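Local coordinates for conserved uncharacterized protein (predicted phosphoesterase COG0622) (Streptococcus pneumoniae, PDB 3CK2) that is of unknown function but carries two manganese ions and is predicted to hydrolyse phosphoesters, as a member of the calcineurin-like phosphoesterase superfamily, at residues A35-G40 with I108-H113. Sequence-based numbering, arbitrary orientation.
Sequences AVFHNG and ICLYGH
Leu110 pushes one methyl, CD1, onto a face of the Phe37 ring, and this is where the two segments pack tightly. The methyl sits 3.7 Å from the ring centroid, only 20° off the ring normal, a CH-pi contact. It is displaced toward the CG rim, where Leu110 CD1 and Phe37 CG are 3.5 Å apart. The two side chains cross at about a right angle. Two residues on from Phe37, the amide of Asn39 lies obliquely against Leu110 CB, its OD1 and ND2 each 3.9 Å from that carbon. With CG beside its backbone N (chi1 -58°), Asn39 reaches across the interface, and ND2 donates to Tyr111 O at 2.9 Å. That bond is bent, 139° at the hydrogen, and comes from above the carbonyl plane. Asn39 OD1 accepts from Gln82, so both ends of this buried amide are used and its rotation is fixed. The two strands belong to the facing beta-sheets of the calcineurin-like phosphoesterase sandwich, and the loops at their C-terminal ends run into the two-manganese site. Toward the metals the contact thins out: Asn39 CB lies 3.9 Å from Gly112 N, and partly exposed His113 turns the end of its side chain away to bind manganese through ND1, alongside Asp41, Asn60 and His84. Asn39 O meanwhile accepts a hydrogen bond from His84 ND1, a second-shell link that would help to orient this metal-binding histidine.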
ATOM      1  N   ALA A  35      -8.802   7.071  -0.705  1.00 21.54           N
ATOM      2  CA  ALA A  35      -8.794   5.628  -0.916  1.00 21.01           C
ATOM      3  C   ALA A  35      -8.010   4.971   0.195  1.00 21.41           C
ATOM      4  O   ALA A  35      -7.116   5.582   0.779  1.00 20.78           O
ATOM      5  CB  ALA A  35      -8.184   5.275  -2.295  1.00 20.42           C
ATOM      6  N   VAL A  36      -8.381   3.713   0.490  1.00 22.18           N
ATOM      7  CA  VAL A  36      -7.702   2.874   1.443  1.00 22.23           C
ATOM      8  C   VAL A  36      -7.301   1.602   0.728  1.00 22.67           C
ATOM      9  O   VAL A  36      -8.141   0.960   0.113  1.00 23.58           O
ATOM     10  CB  VAL A  36      -8.571   2.589   2.710  1.00 23.14           C
ATOM     11  CG1 VAL A  36      -7.809   1.667   3.708  1.00 19.19           C
ATOM     12  CG2 VAL A  36      -8.962   3.900   3.386  1.00 22.66           C
ATOM     13  N   PHE A  37      -6.016   1.228   0.834  1.00 22.57           N
ATOM     14  CA  PHE A  37      -5.465   0.038   0.135  1.00 22.41           C
ATOM     15  C   PHE A  37      -4.894  -1.027   1.064  1.00 22.02           C
ATOM     16  O   PHE A  37      -4.228  -0.714   2.048  1.00 22.63           O
ATOM     17  CB  PHE A  37      -4.330   0.450  -0.818  1.00 22.07           C
ATOM     18  CG  PHE A  37      -4.753   1.404  -1.853  1.00 22.05           C
ATOM     19  CD1 PHE A  37      -5.177   0.949  -3.080  1.00 20.68           C
ATOM     20  CD2 PHE A  37      -4.755   2.770  -1.597  1.00 21.41           C
ATOM     21  CE1 PHE A  37      -5.583   1.817  -4.051  1.00 21.64           C
ATOM     22  CE2 PHE A  37      -5.183   3.654  -2.572  1.00 24.08           C
ATOM     23  CZ  PHE A  37      -5.601   3.164  -3.810  1.00 22.76           C
ATOM     24  N   HIS A  38      -5.072  -2.286   0.696  1.00 21.60           N
ATOM     25  CA  HIS A  38      -4.445  -3.387   1.424  1.00 21.33           C
ATOM     26  C   HIS A  38      -3.742  -4.220   0.376  1.00 21.36           C
ATOM     27  O   HIS A  38      -4.359  -4.613  -0.579  1.00 22.38           O
ATOM     28  CB  HIS A  38      -5.486  -4.186   2.203  1.00 21.07           C
ATOM     29  CG  HIS A  38      -4.911  -5.189   3.140  1.00 19.92           C
ATOM     30  ND1 HIS A  38      -4.073  -6.202   2.728  1.00 19.72           N
ATOM     31  CD2 HIS A  38      -5.092  -5.365   4.468  1.00 20.88           C
ATOM     32  CE1 HIS A  38      -3.733  -6.931   3.774  1.00 22.71           C
ATOM     33  NE2 HIS A  38      -4.323  -6.432   4.849  1.00 20.52           N
ATOM     34  N   ASN A  39      -2.443  -4.456   0.530  1.00 21.36           N
ATOM     35  CA  ASN A  39      -1.638  -5.058  -0.533  1.00 21.19           C
ATOM     36  C   ASN A  39      -1.453  -6.581  -0.392  1.00 21.32           C
ATOM     37  O   ASN A  39      -0.587  -7.183  -1.032  1.00 20.41           O
ATOM     38  CB  ASN A  39      -0.285  -4.342  -0.627  1.00 21.21           C
ATOM     39  CG  ASN A  39      -0.419  -2.848  -0.887  1.00 20.99           C
ATOM     40  OD1 ASN A  39      -1.458  -2.386  -1.379  1.00 22.40           O
ATOM     41  ND2 ASN A  39       0.655  -2.077  -0.568  1.00 17.29           N
ATOM     42  N   GLY A  40      -2.282  -7.176   0.464  1.00 22.01           N
ATOM     43  CA  GLY A  40      -2.435  -8.612   0.557  1.00 21.63           C
ATOM     44  C   GLY A  40      -1.804  -9.281   1.761  1.00 21.87           C
ATOM     45  O   GLY A  40      -1.190  -8.656   2.636  1.00 22.05           O
ATOM     46  N   ILE A 108       1.836   5.956  -8.925  1.00 20.93           N
ATOM     47  CA  ILE A 108       2.171   5.249  -7.701  1.00 20.84           C
ATOM     48  C   ILE A 108       2.010   3.742  -7.925  1.00 20.82           C
ATOM     49  O   ILE A 108       1.059   3.296  -8.556  1.00 21.35           O
ATOM     50  CB  ILE A 108       1.274   5.679  -6.503  1.00 21.24           C
ATOM     51  CG1 ILE A 108       1.379   7.202  -6.256  1.00 20.41           C
ATOM     52  CG2 ILE A 108       1.645   4.834  -5.209  1.00 19.10           C
ATOM     53  CD1 ILE A 108       0.378   7.756  -5.209  1.00 19.65           C
ATOM     54  N   CYS A 109       2.972   2.986  -7.423  1.00 20.87           N
ATOM     55  CA  CYS A 109       2.982   1.531  -7.475  1.00 20.59           C
ATOM     56  C   CYS A 109       3.055   0.986  -6.036  1.00 20.40           C
ATOM     57  O   CYS A 109       4.003   1.210  -5.320  1.00 20.13           O
ATOM     58  CB  CYS A 109       4.169   1.060  -8.303  1.00 20.72           C
ATOM     59  SG  CYS A 109       4.331  -0.754  -8.405  1.00 20.93           S
ATOM     60  N   LEU A 110       2.001   0.308  -5.624  1.00 20.99           N
ATOM     61  CA  LEU A 110       1.837  -0.172  -4.268  1.00 20.89           C
ATOM     62  C   LEU A 110       2.102  -1.660  -4.254  1.00 20.36           C
ATOM     63  O   LEU A 110       1.582  -2.379  -5.085  1.00 19.78           O
ATOM     64  CB  LEU A 110       0.401   0.081  -3.795  1.00 20.60           C
ATOM     65  CG  LEU A 110      -0.041   1.538  -3.666  1.00 21.75           C
ATOM     66  CD1 LEU A 110      -1.527   1.593  -3.211  1.00 18.84           C
ATOM     67  CD2 LEU A 110       0.893   2.326  -2.693  1.00 16.73           C
ATOM     68  N   TYR A 111       2.921  -2.106  -3.304  1.00 20.57           N
ATOM     69  CA  TYR A 111       3.264  -3.524  -3.163  1.00 20.52           C
ATOM     70  C   TYR A 111       3.368  -3.928  -1.642  1.00 20.82           C
ATOM     71  O   TYR A 111       3.347  -3.071  -0.750  1.00 19.98           O
ATOM     72  CB  TYR A 111       4.524  -3.874  -4.024  1.00 20.38           C
ATOM     73  CG  TYR A 111       5.826  -3.327  -3.526  1.00 19.93           C
ATOM     74  CD1 TYR A 111       6.709  -4.127  -2.827  1.00 20.30           C
ATOM     75  CD2 TYR A 111       6.199  -2.017  -3.769  1.00 21.19           C
ATOM     76  CE1 TYR A 111       7.922  -3.624  -2.339  1.00 20.48           C
ATOM     77  CE2 TYR A 111       7.422  -1.494  -3.259  1.00 21.33           C
ATOM     78  CZ  TYR A 111       8.266  -2.309  -2.548  1.00 20.54           C
ATOM     79  OH  TYR A 111       9.473  -1.826  -2.058  1.00 22.31           O
ATOM     80  N   GLY A 112       3.389  -5.243  -1.385  1.00 20.69           N
ATOM     81  CA  GLY A 112       3.565  -5.797  -0.065  1.00 20.11           C
ATOM     82  C   GLY A 112       4.666  -6.859  -0.093  1.00 20.21           C
ATOM     83  O   GLY A 112       5.759  -6.620  -0.606  1.00 21.22           O
ATOM     84  N   HIS A 113       4.381  -8.005   0.522  1.00 19.53           N
ATOM     85  CA  HIS A 113       5.169  -9.229   0.434  1.00 18.98           C
ATOM     86  C   HIS A 113       6.424  -9.214   1.318  1.00 18.95           C
ATOM     87  O   HIS A 113       6.650 -10.187   2.058  1.00 18.51           O
ATOM     88  CB  HIS A 113       5.463  -9.605  -1.028  1.00 18.98           C
ATOM     89  CG  HIS A 113       6.040 -10.978  -1.202  1.00 17.98           C
ATOM     90  ND1 HIS A 113       5.447 -12.111  -0.693  1.00 17.98           N
ATOM     91  CD2 HIS A 113       7.163 -11.397  -1.831  1.00 17.12           C
ATOM     92  CE1 HIS A 113       6.187 -13.169  -0.983  1.00 16.80           C
ATOM     93  NE2 HIS A 113       7.236 -12.758  -1.672  1.00 17.36           N
TER